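Local coordinates for protein yxeP (Bacillus subtilis, PDB 1YSJ) that probably removes the acetyl group from N-acetylcysteine as a dinuclear metal hydrolase of the M20 peptidase family, on a route that recovers cysteine from S-(2-succino)cysteine, at residues A[197-211]-A[306-320]. The protein carries 1 engineered substitution. Sequence-based numbering, arbitrary orientation. Where two conformers were deposited one is given.
Sequences GPLMASVDRFEIVIK and QAEFKWFPYLPSVQN
Arg205 and Phe312 face each other in a hydrogen-bonded antiparallel pair and add a cation-pi contact to the backbone bonds. The arginine chain runs out extended and then turns about its CG-CD bond (chi3 78°), which carries NH2 over the centre of the phenyl face, 3.3 Å from Phe312 CG. The guanidinium stands steeply on the ring, the planes 70° apart, with Phe312 CD1 at its edge. Farther along this face Lys211 NZ forms a salt bridge to Glu308 OE2 at 3.1 Å, a diagonal link between successive pairs on this face. On the opposite face the middle of the pair packs through apolar groups: Phe309 lays CD1 against Ile208 CG1 (3.6 Å), Trp311 meets Phe206 CB through CE3, and Ile210 CD1 rests on Ala307 CB.

A classic beta bulge interrupts the pairing where Tyr314 and Leu315 both face Val203. Leu315 N gives Val203 O a straight bond of 2.7 Å, whereas Tyr314 N reaches that oxygen weakly and turns mainly to Asp204 OD2 (3.2 Å), on its anti lone pair. Arg285 forms a salt bridge to the same carboxylate oxygen and so probably steadies it. Beyond the bulge the strands part around a water that donates to Ala201 O and Pro316 O, then rejoin, Leu199 N bonding Val318 O at 2.8 Å.

Within its chain, 306-320 is an outer strand of the four-stranded antiparallel sheet, with 270-278 on the other flank of 197-211. Helix 282-302 covers the Phe206 and Trp311 face; on the opposite face, Trp264 of the second subunit meets Arg205 and Tyr314. The pair thus runs from the M20 dimerisation domain toward the dinickel site; at this end the side chain of Met200, a selenomethionine here, is about 7 Å from a nickel ion, and Val318 packs on helix 351-355.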
ATOM      1  N   GLY A 197      -9.141 -34.599  17.446  1.00 36.46           N
ATOM      2  CA  GLY A 197      -8.963 -33.168  17.667  1.00 35.39           C
ATOM      3  C   GLY A 197      -8.525 -32.399  16.431  1.00 37.45           C
ATOM      4  O   GLY A 197      -8.816 -32.814  15.301  1.00 36.54           O
ATOM      5  N   PRO A 198      -7.811 -31.273  16.637  1.00 38.02           N
ATOM      6  CA  PRO A 198      -7.424 -30.328  15.583  1.00 39.63           C
ATOM      7  C   PRO A 198      -6.490 -30.929  14.534  1.00 40.64           C
ATOM      8  O   PRO A 198      -5.421 -31.449  14.875  1.00 41.48           O
ATOM      9  CB  PRO A 198      -6.700 -29.214  16.354  1.00 40.71           C
ATOM     10  CG  PRO A 198      -7.119 -29.387  17.779  1.00 39.15           C
ATOM     11  CD  PRO A 198      -7.316 -30.845  17.956  1.00 36.67           C
ATOM     12  N   LEU A 199      -6.902 -30.847  13.270  1.00 39.84           N
ATOM     13  CA  LEU A 199      -6.113 -31.359  12.152  1.00 38.01           C
ATOM     14  C   LEU A 199      -5.658 -30.228  11.234  1.00 38.34           C
ATOM     15  O   LEU A 199      -4.509 -30.203  10.786  1.00 37.13           O
ATOM     16  CB  LEU A 199      -6.917 -32.398  11.357  1.00 38.29           C
ATOM     17  CG  LEU A 199      -6.254 -33.044  10.132  1.00 34.50           C
ATOM     18  CD1 LEU A 199      -5.085 -33.924  10.542  1.00 30.63           C
ATOM     19  CD2 LEU A 199      -7.258 -33.844   9.331  1.00 35.86           C
HETATM   20  N   MSE A 200      -6.572 -29.306  10.948  1.00 39.29           N
HETATM   21  CA  MSE A 200      -6.303 -28.196  10.037  1.00 42.67           C
HETATM   22  C   MSE A 200      -6.710 -26.887  10.680  1.00 39.32           C
HETATM   23  O   MSE A 200      -7.688 -26.828  11.416  1.00 40.64           O
HETATM   24  CB  MSE A 200      -7.038 -28.388   8.708  1.00 41.29           C
HETATM   25  CG  MSE A 200      -6.739 -29.709   8.033  1.00 44.24           C
HETATM   26 SE   MSE A 200      -7.564 -29.857   6.294  1.00 55.74          SE
HETATM   27  CE  MSE A 200      -6.400 -28.614   5.294  1.00 42.47           C
ATOM     28  N   ALA A 201      -5.952 -25.839  10.389  1.00 38.80           N
ATOM     29  CA  ALA A 201      -6.100 -24.557  11.060  1.00 36.46           C
ATOM     30  C   ALA A 201      -7.407 -23.843  10.727  1.00 35.85           C
ATOM     31  O   ALA A 201      -7.981 -24.030   9.654  1.00 33.18           O
ATOM     32  CB  ALA A 201      -4.910 -23.661  10.732  1.00 37.89           C
ATOM     33  N   SER A 202      -7.873 -23.032  11.673  1.00 35.39           N
ATOM     34  CA  SER A 202      -8.921 -22.066  11.411  1.00 36.25           C
ATOM     35  C   SER A 202      -8.327 -20.961  10.547  1.00 38.30           C
ATOM     36  O   SER A 202      -7.133 -20.681  10.627  1.00 39.41           O
ATOM     37  CB  SER A 202      -9.441 -21.483  12.722  1.00 36.10           C
ATOM     38  OG  SER A 202      -8.402 -20.836  13.439  1.00 39.64           O
ATOM     39  N   VAL A 203      -9.144 -20.352   9.699  1.00 39.84           N
ATOM     40  CA  VAL A 203      -8.679 -19.230   8.897  1.00 41.75           C
ATOM     41  C   VAL A 203      -9.631 -18.070   9.111  1.00 42.76           C
ATOM     42  O   VAL A 203     -10.849 -18.231   9.019  1.00 43.21           O
ATOM     43  CB  VAL A 203      -8.560 -19.564   7.377  1.00 43.03           C
ATOM     44  CG1 VAL A 203      -7.950 -18.388   6.623  1.00 42.60           C
ATOM     45  CG2 VAL A 203      -7.714 -20.822   7.149  1.00 40.80           C
ATOM     46  N   ASP A 204      -9.064 -16.909   9.422  1.00 43.11           N
ATOM     47  CA  ASP A 204      -9.843 -15.706   9.666  1.00 42.06           C
ATOM     48  C   ASP A 204      -9.142 -14.505   9.078  1.00 41.62           C
ATOM     49  O   ASP A 204      -7.914 -14.421   9.099  1.00 41.92           O
ATOM     50  CB  ASP A 204     -10.074 -15.506  11.162  1.00 41.77           C
ATOM     51  CG  ASP A 204     -10.945 -16.596  11.767  1.00 44.24           C
ATOM     52  OD1 ASP A 204     -10.565 -17.145  12.817  1.00 45.03           O
ATOM     53  OD2 ASP A 204     -12.005 -16.915  11.190  1.00 48.60           O
ATOM     54  N   ARG A 205      -9.938 -13.583   8.551  1.00 40.78           N
ATOM     55  CA  ARG A 205      -9.433 -12.371   7.926  1.00 41.18           C
ATOM     56  C   ARG A 205      -9.508 -11.221   8.926  1.00 38.98           C
ATOM     57  O   ARG A 205     -10.456 -11.132   9.705  1.00 37.68           O
ATOM     58  CB  ARG A 205     -10.269 -12.051   6.681  1.00 41.09           C
ATOM     59  CG  ARG A 205      -9.661 -11.024   5.739  1.00 43.49           C
ATOM     60  CD  ARG A 205     -10.585 -10.730   4.564  1.00 44.30           C
ATOM     61  NE  ARG A 205     -11.685  -9.840   4.931  1.00 53.75           N
ATOM     62  CZ  ARG A 205     -12.718  -9.551   4.144  1.00 57.35           C
ATOM     63  NH1 ARG A 205     -12.810 -10.078   2.929  1.00 62.77           N
ATOM     64  NH2 ARG A 205     -13.667  -8.732   4.577  1.00 58.82           N
ATOM     65  N   PHE A 206      -8.501 -10.354   8.908  1.00 38.97           N
ATOM     66  CA  PHE A 206      -8.541  -9.121   9.700  1.00 38.55           C
ATOM     67  C   PHE A 206      -8.113  -7.915   8.871  1.00 38.27           C
ATOM     68  O   PHE A 206      -7.363  -8.057   7.912  1.00 38.07           O
ATOM     69  CB  PHE A 206      -7.689  -9.237  10.972  1.00 38.23           C
ATOM     70  CG  PHE A 206      -6.204  -9.210  10.723  1.00 39.72           C
ATOM     71  CD1 PHE A 206      -5.493 -10.392  10.558  1.00 39.22           C
ATOM     72  CD2 PHE A 206      -5.511  -7.999  10.672  1.00 41.45           C
ATOM     73  CE1 PHE A 206      -4.119 -10.371  10.335  1.00 37.74           C
ATOM     74  CE2 PHE A 206      -4.143  -7.970  10.442  1.00 40.65           C
ATOM     75  CZ  PHE A 206      -3.445  -9.162  10.273  1.00 40.04           C
ATOM     76  N   GLU A 207      -8.600  -6.737   9.258  1.00 39.17           N
ATOM     77  CA  GLU A 207      -8.230  -5.476   8.631  1.00 40.43           C
ATOM     78  C   GLU A 207      -8.018  -4.411   9.708  1.00 39.08           C
ATOM     79  O   GLU A 207      -8.851  -4.245  10.600  1.00 39.81           O
ATOM     80  CB  GLU A 207      -9.321  -5.029   7.651  1.00 40.52           C
ATOM     81  CG  GLU A 207      -9.052  -3.683   6.962  1.00 44.36           C
ATOM     82  CD  GLU A 207     -10.243  -3.169   6.157  1.00 46.44           C
ATOM     83  OE1 GLU A 207     -10.296  -1.943   5.901  1.00 48.90           O
ATOM     84  OE2 GLU A 207     -11.120  -3.984   5.781  1.00 51.36           O
ATOM     85  N   ILE A 208      -6.896  -3.703   9.627  1.00 38.59           N
ATOM     86  CA  ILE A 208      -6.625  -2.587  10.536  1.00 38.16           C
ATOM     87  C   ILE A 208      -6.388  -1.292   9.770  1.00 37.14           C
ATOM     88  O   ILE A 208      -5.528  -1.235   8.891  1.00 36.96           O
ATOM     89  CB  ILE A 208      -5.426  -2.855  11.482  1.00 37.79           C
ATOM     90  CG1 ILE A 208      -5.565  -4.219  12.157  1.00 36.14           C
ATOM     91  CG2 ILE A 208      -5.325  -1.752  12.532  1.00 37.54           C
ATOM     92  CD1 ILE A 208      -4.380  -4.620  12.998  1.00 37.71           C
ATOM     93  N   VAL A 209      -7.167  -0.268  10.110  1.00 37.49           N
ATOM     94  CA  VAL A 209      -6.999   1.079   9.563  1.00 38.46           C
ATOM     95  C   VAL A 209      -6.443   1.996  10.654  1.00 38.53           C
ATOM     96  O   VAL A 209      -7.014   2.091  11.746  1.00 37.09           O
ATOM     97  CB  VAL A 209      -8.341   1.651   9.010  1.00 38.84           C
ATOM     98  CG1 VAL A 209      -8.159   3.079   8.501  1.00 38.74           C
ATOM     99  CG2 VAL A 209      -8.902   0.762   7.900  1.00 37.11           C
ATOM    100  N   ILE A 210      -5.323   2.652  10.349  1.00 39.74           N
ATOM    101  CA  ILE A 210      -4.669   3.597  11.263  1.00 41.36           C
ATOM    102  C   ILE A 210      -4.786   5.027  10.741  1.00 43.32           C
ATOM    103  O   ILE A 210      -4.191   5.371   9.716  1.00 43.39           O
ATOM    104  CB  ILE A 210      -3.152   3.278  11.455  1.00 41.36           C
ATOM    105  CG1 ILE A 210      -2.919   1.802  11.808  1.00 41.79           C
ATOM    106  CG2 ILE A 210      -2.519   4.227  12.486  1.00 40.75           C
ATOM    107  CD1 ILE A 210      -3.479   1.374  13.159  1.00 46.42           C
ATOM    108  N   LYS A 211      -5.541   5.858  11.456  1.00 45.81           N
ATOM    109  CA  LYS A 211      -5.711   7.263  11.076  1.00 48.44           C
ATOM    110  C   LYS A 211      -5.587   8.217  12.269  1.00 49.60           C
ATOM    111  O   LYS A 211      -5.643   7.789  13.421  1.00 49.74           O
ATOM    112  CB  LYS A 211      -7.038   7.470  10.332  1.00 47.45           C
ATOM    113  CG  LYS A 211      -8.299   7.213  11.150  1.00 49.15           C
ATOM    114  CD  LYS A 211      -9.531   7.196  10.248  1.00 50.31           C
ATOM    115  CE  LYS A 211     -10.813   7.442  11.030  1.00 54.70           C
ATOM    116  NZ  LYS A 211     -12.036   7.221  10.199  1.00 56.00           N
ATOM    117  N   GLN A 306      -5.488   6.746  15.912  1.00 39.62           N
ATOM    118  CA  GLN A 306      -6.424   5.726  16.370  1.00 41.44           C
ATOM    119  C   GLN A 306      -6.490   4.551  15.401  1.00 41.42           C
ATOM    120  O   GLN A 306      -6.273   4.709  14.194  1.00 41.11           O
ATOM    121  CB  GLN A 306      -7.820   6.313  16.632  1.00 40.67           C
ATOM    122  CG  GLN A 306      -8.554   6.835  15.401  1.00 42.58           C
ATOM    123  CD  GLN A 306      -9.986   7.260  15.706  1.00 44.24           C
ATOM    124  OE1 GLN A 306     -10.942   6.688  15.174  1.00 42.48           O
ATOM    125  NE2 GLN A 306     -10.139   8.265  16.565  1.00 46.39           N
ATOM    126  N   ALA A 307      -6.779   3.375  15.945  1.00 41.74           N
ATOM    127  CA  ALA A 307      -6.862   2.157  15.153  1.00 42.56           C
ATOM    128  C   ALA A 307      -8.300   1.685  15.007  1.00 42.95           C
ATOM    129  O   ALA A 307      -9.083   1.729  15.961  1.00 43.38           O
ATOM    130  CB  ALA A 307      -6.003   1.061  15.776  1.00 42.45           C
ATOM    131  N   GLU A 308      -8.641   1.255  13.796  1.00 43.69           N
ATOM    132  CA  GLU A 308      -9.883   0.540  13.535  1.00 44.10           C
ATOM    133  C   GLU A 308      -9.528  -0.913  13.273  1.00 43.08           C
ATOM    134  O   GLU A 308      -8.755  -1.208  12.364  1.00 41.22           O
ATOM    135  CB  GLU A 308     -10.595   1.111  12.309  1.00 43.98           C
ATOM    136  CG  GLU A 308     -11.342   2.405  12.541  1.00 47.36           C
ATOM    137  CD  GLU A 308     -11.951   2.965  11.264  1.00 48.38           C
ATOM    138  OE1 GLU A 308     -12.455   2.166  10.439  1.00 52.53           O
ATOM    139  OE2 GLU A 308     -11.931   4.205  11.089  1.00 50.56           O
ATOM    140  N   PHE A 309     -10.082  -1.816  14.076  1.00 43.83           N
ATOM    141  CA  PHE A 309      -9.836  -3.246  13.905  1.00 43.65           C
ATOM    142  C   PHE A 309     -11.102  -3.938  13.430  1.00 43.22           C
ATOM    143  O   PHE A 309     -12.151  -3.835  14.066  1.00 44.43           O
ATOM    144  CB  PHE A 309      -9.333  -3.875  15.211  1.00 43.54           C
ATOM    145  CG  PHE A 309      -8.913  -5.315  15.072  1.00 43.79           C
ATOM    146  CD1 PHE A 309      -7.605  -5.641  14.742  1.00 40.99           C
ATOM    147  CD2 PHE A 309      -9.828  -6.347  15.281  1.00 46.51           C
ATOM    148  CE1 PHE A 309      -7.210  -6.968  14.614  1.00 43.95           C
ATOM    149  CE2 PHE A 309      -9.443  -7.683  15.153  1.00 46.83           C
ATOM    150  CZ  PHE A 309      -8.131  -7.993  14.819  1.00 45.41           C
ATOM    151  N   LYS A 310     -10.996  -4.638  12.306  1.00 42.69           N
ATOM    152  CA  LYS A 310     -12.121  -5.392  11.760  1.00 42.31           C
ATOM    153  C   LYS A 310     -11.775  -6.872  11.646  1.00 41.12           C
ATOM    154  O   LYS A 310     -10.670  -7.231  11.248  1.00 39.23           O
ATOM    155  CB  LYS A 310     -12.543  -4.834  10.401  1.00 42.66           C
ATOM    156  CG  LYS A 310     -13.264  -3.500  10.468  1.00 46.48           C
ATOM    157  CD  LYS A 310     -13.971  -3.194   9.157  1.00 52.40           C
ATOM    158  CE  LYS A 310     -14.606  -1.814   9.183  1.00 57.65           C
ATOM    159  NZ  LYS A 310     -15.445  -1.564   7.975  1.00 61.09           N
ATOM    160  N   TRP A 311     -12.736  -7.721  12.000  1.00 41.44           N
ATOM    161  CA  TRP A 311     -12.535  -9.167  12.051  1.00 40.54           C
ATOM    162  C   TRP A 311     -13.573  -9.868  11.180  1.00 39.86           C
ATOM    163  O   TRP A 311     -14.777  -9.639  11.334  1.00 39.82           O
ATOM    164  CB  TRP A 311     -12.639  -9.633  13.503  1.00 41.14           C
ATOM    165  CG  TRP A 311     -12.382 -11.093  13.747  1.00 43.03           C
ATOM    166  CD1 TRP A 311     -13.321 -12.070  13.949  1.00 44.84           C
ATOM    167  CD2 TRP A 311     -11.108 -11.736  13.851  1.00 39.84           C
ATOM    168  NE1 TRP A 311     -12.708 -13.282  14.161  1.00 42.75           N
ATOM    169  CE2 TRP A 311     -11.350 -13.108  14.108  1.00 39.41           C
ATOM    170  CE3 TRP A 311      -9.783 -11.290  13.747  1.00 42.79           C
ATOM    171  CZ2 TRP A 311     -10.315 -14.039  14.266  1.00 41.50           C
ATOM    172  CZ3 TRP A 311      -8.752 -12.216  13.902  1.00 43.62           C
ATOM    173  CH2 TRP A 311      -9.027 -13.578  14.158  1.00 44.06           C
ATOM    174  N   PHE A 312     -13.106 -10.714  10.264  1.00 39.04           N
ATOM    175  CA  PHE A 312     -13.998 -11.419   9.336  1.00 40.11           C
ATOM    176  C   PHE A 312     -13.752 -12.927   9.343  1.00 39.10           C
ATOM    177  O   PHE A 312     -12.828 -13.407   8.681  1.00 38.75           O
ATOM    178  CB  PHE A 312     -13.860 -10.873   7.908  1.00 39.60           C
ATOM    179  CG  PHE A 312     -13.943  -9.376   7.816  1.00 40.25           C
ATOM    180  CD1 PHE A 312     -12.783  -8.604   7.801  1.00 38.19           C
ATOM    181  CD2 PHE A 312     -15.176  -8.738   7.737  1.00 40.66           C
ATOM    182  CE1 PHE A 312     -12.851  -7.222   7.709  1.00 39.54           C
ATOM    183  CE2 PHE A 312     -15.254  -7.352   7.648  1.00 41.77           C
ATOM    184  CZ  PHE A 312     -14.087  -6.593   7.634  1.00 40.69           C
ATOM    185  N   PRO A 313     -14.577 -13.677  10.099  1.00 39.10           N
ATOM    186  CA  PRO A 313     -14.452 -15.133  10.167  1.00 39.34           C
ATOM    187  C   PRO A 313     -14.617 -15.803   8.803  1.00 39.68           C
ATOM    188  O   PRO A 313     -15.523 -15.457   8.034  1.00 37.93           O
ATOM    189  CB  PRO A 313     -15.585 -15.543  11.114  1.00 39.23           C
ATOM    190  CG  PRO A 313     -15.869 -14.319  11.917  1.00 39.82           C
ATOM    191  CD  PRO A 313     -15.672 -13.188  10.956  1.00 39.71           C
ATOM    192  N   TYR A 314     -13.724 -16.747   8.519  1.00 39.66           N
ATOM    193  CA  TYR A 314     -13.686 -17.443   7.242  1.00 39.82           C
ATOM    194  C   TYR A 314     -13.927 -18.938   7.475  1.00 40.41           C
ATOM    195  O   TYR A 314     -14.923 -19.489   7.000  1.00 40.65           O
ATOM    196  CB  TYR A 314     -12.339 -17.165   6.558  1.00 40.92           C
ATOM    197  CG  TYR A 314     -12.158 -17.705   5.152  1.00 40.37           C
ATOM    198  CD1 TYR A 314     -12.843 -17.152   4.072  1.00 38.25           C
ATOM    199  CD2 TYR A 314     -11.262 -18.744   4.901  1.00 44.38           C
ATOM    200  CE1 TYR A 314     -12.658 -17.641   2.776  1.00 41.33           C
ATOM    201  CE2 TYR A 314     -11.069 -19.243   3.616  1.00 38.97           C
ATOM    202  CZ  TYR A 314     -11.764 -18.684   2.560  1.00 41.27           C
ATOM    203  OH  TYR A 314     -11.566 -19.179   1.292  1.00 43.09           O
ATOM    204  N   LEU A 315     -13.036 -19.580   8.233  1.00 40.22           N
ATOM    205  CA  LEU A 315     -13.155 -21.010   8.536  1.00 38.27           C
ATOM    206  C   LEU A 315     -12.781 -21.371   9.976  1.00 37.92           C
ATOM    207  O   LEU A 315     -11.740 -20.934  10.474  1.00 36.94           O
ATOM    208  CB  LEU A 315     -12.297 -21.840   7.577  1.00 38.21           C
ATOM    209  CG  LEU A 315     -12.716 -21.999   6.113  1.00 39.71           C
ATOM    210  CD1 LEU A 315     -11.668 -22.801   5.361  1.00 38.88           C
ATOM    211  CD2 LEU A 315     -14.089 -22.652   5.977  1.00 41.10           C
ATOM    212  N   PRO A 316     -13.634 -22.173  10.652  1.00 36.76           N
ATOM    213  CA  PRO A 316     -13.208 -22.842  11.883  1.00 35.83           C
ATOM    214  C   PRO A 316     -12.161 -23.919  11.582  1.00 36.48           C
ATOM    215  O   PRO A 316     -11.931 -24.262  10.421  1.00 37.58           O
ATOM    216  CB  PRO A 316     -14.499 -23.494  12.393  1.00 34.81           C
ATOM    217  CG  PRO A 316     -15.343 -23.663  11.179  1.00 33.45           C
ATOM    218  CD  PRO A 316     -15.041 -22.478  10.322  1.00 35.46           C
ATOM    219  N   SER A 317     -11.537 -24.443  12.627  1.00 36.73           N
ATOM    220  CA  SER A 317     -10.568 -25.521  12.490  1.00 38.35           C
ATOM    221  C   SER A 317     -11.241 -26.878  12.235  1.00 38.28           C
ATOM    222  O   SER A 317     -12.320 -27.150  12.770  1.00 36.97           O
ATOM    223  CB  SER A 317      -9.724 -25.595  13.755  1.00 38.30           C
ATOM    224  OG  SER A 317      -8.701 -26.553  13.614  1.00 45.92           O
ATOM    225  N   VAL A 318     -10.602 -27.718  11.419  1.00 38.54           N
ATOM    226  CA  VAL A 318     -11.039 -29.107  11.242  1.00 37.47           C
ATOM    227  C   VAL A 318     -10.746 -29.868  12.538  1.00 38.87           C
ATOM    228  O   VAL A 318      -9.583 -30.116  12.877  1.00 38.30           O
ATOM    229  CB  VAL A 318     -10.383 -29.802  10.011  1.00 38.29           C
ATOM    230  CG1 VAL A 318     -10.722 -31.300   9.976  1.00 31.91           C
ATOM    231  CG2 VAL A 318     -10.823 -29.137   8.713  1.00 33.80           C
ATOM    232  N   GLN A 319     -11.813 -30.221  13.251  0.50 38.89           N
ATOM    233  CA  GLN A 319     -11.724 -30.878  14.554  0.50 39.02           C
ATOM    234  C   GLN A 319     -12.308 -32.289  14.471  0.50 38.42           C
ATOM    235  O   GLN A 319     -13.501 -32.456  14.214  0.50 38.22           O
ATOM    236  CB  GLN A 319     -12.482 -30.053  15.602  0.50 39.52           C
ATOM    237  CG  GLN A 319     -12.323 -30.527  17.043  0.50 39.54           C
ATOM    238  CD  GLN A 319     -11.162 -29.870  17.762  0.50 39.02           C
ATOM    239  OE1 GLN A 319     -10.617 -28.867  17.303  0.50 41.22           O
ATOM    240  NE2 GLN A 319     -10.785 -30.429  18.905  0.50 41.14           N
ATOM    241  N   ASN A 320     -11.466 -33.297  14.694  1.00 38.48           N
ATOM    242  CA  ASN A 320     -11.894 -34.699  14.619  1.00 38.11           C
ATOM    243  C   ASN A 320     -12.429 -35.253  15.944  1.00 39.08           C
ATOM    244  O   ASN A 320     -11.783 -35.132  16.989  1.00 35.75           O
ATOM    245  CB  ASN A 320     -10.775 -35.586  14.060  1.00 37.67           C
ATOM    246  CG  ASN A 320     -10.544 -35.374  12.568  1.00 35.68           C
ATOM    247  OD1 ASN A 320     -11.440 -34.951  11.843  1.00 36.76           O
ATOM    248  ND2 ASN A 320      -9.337 -35.671  12.106  1.00 29.36           N
TER
HETATM  249  O   HOH W   1     -10.073 -25.501   8.656  1.00 36.84           O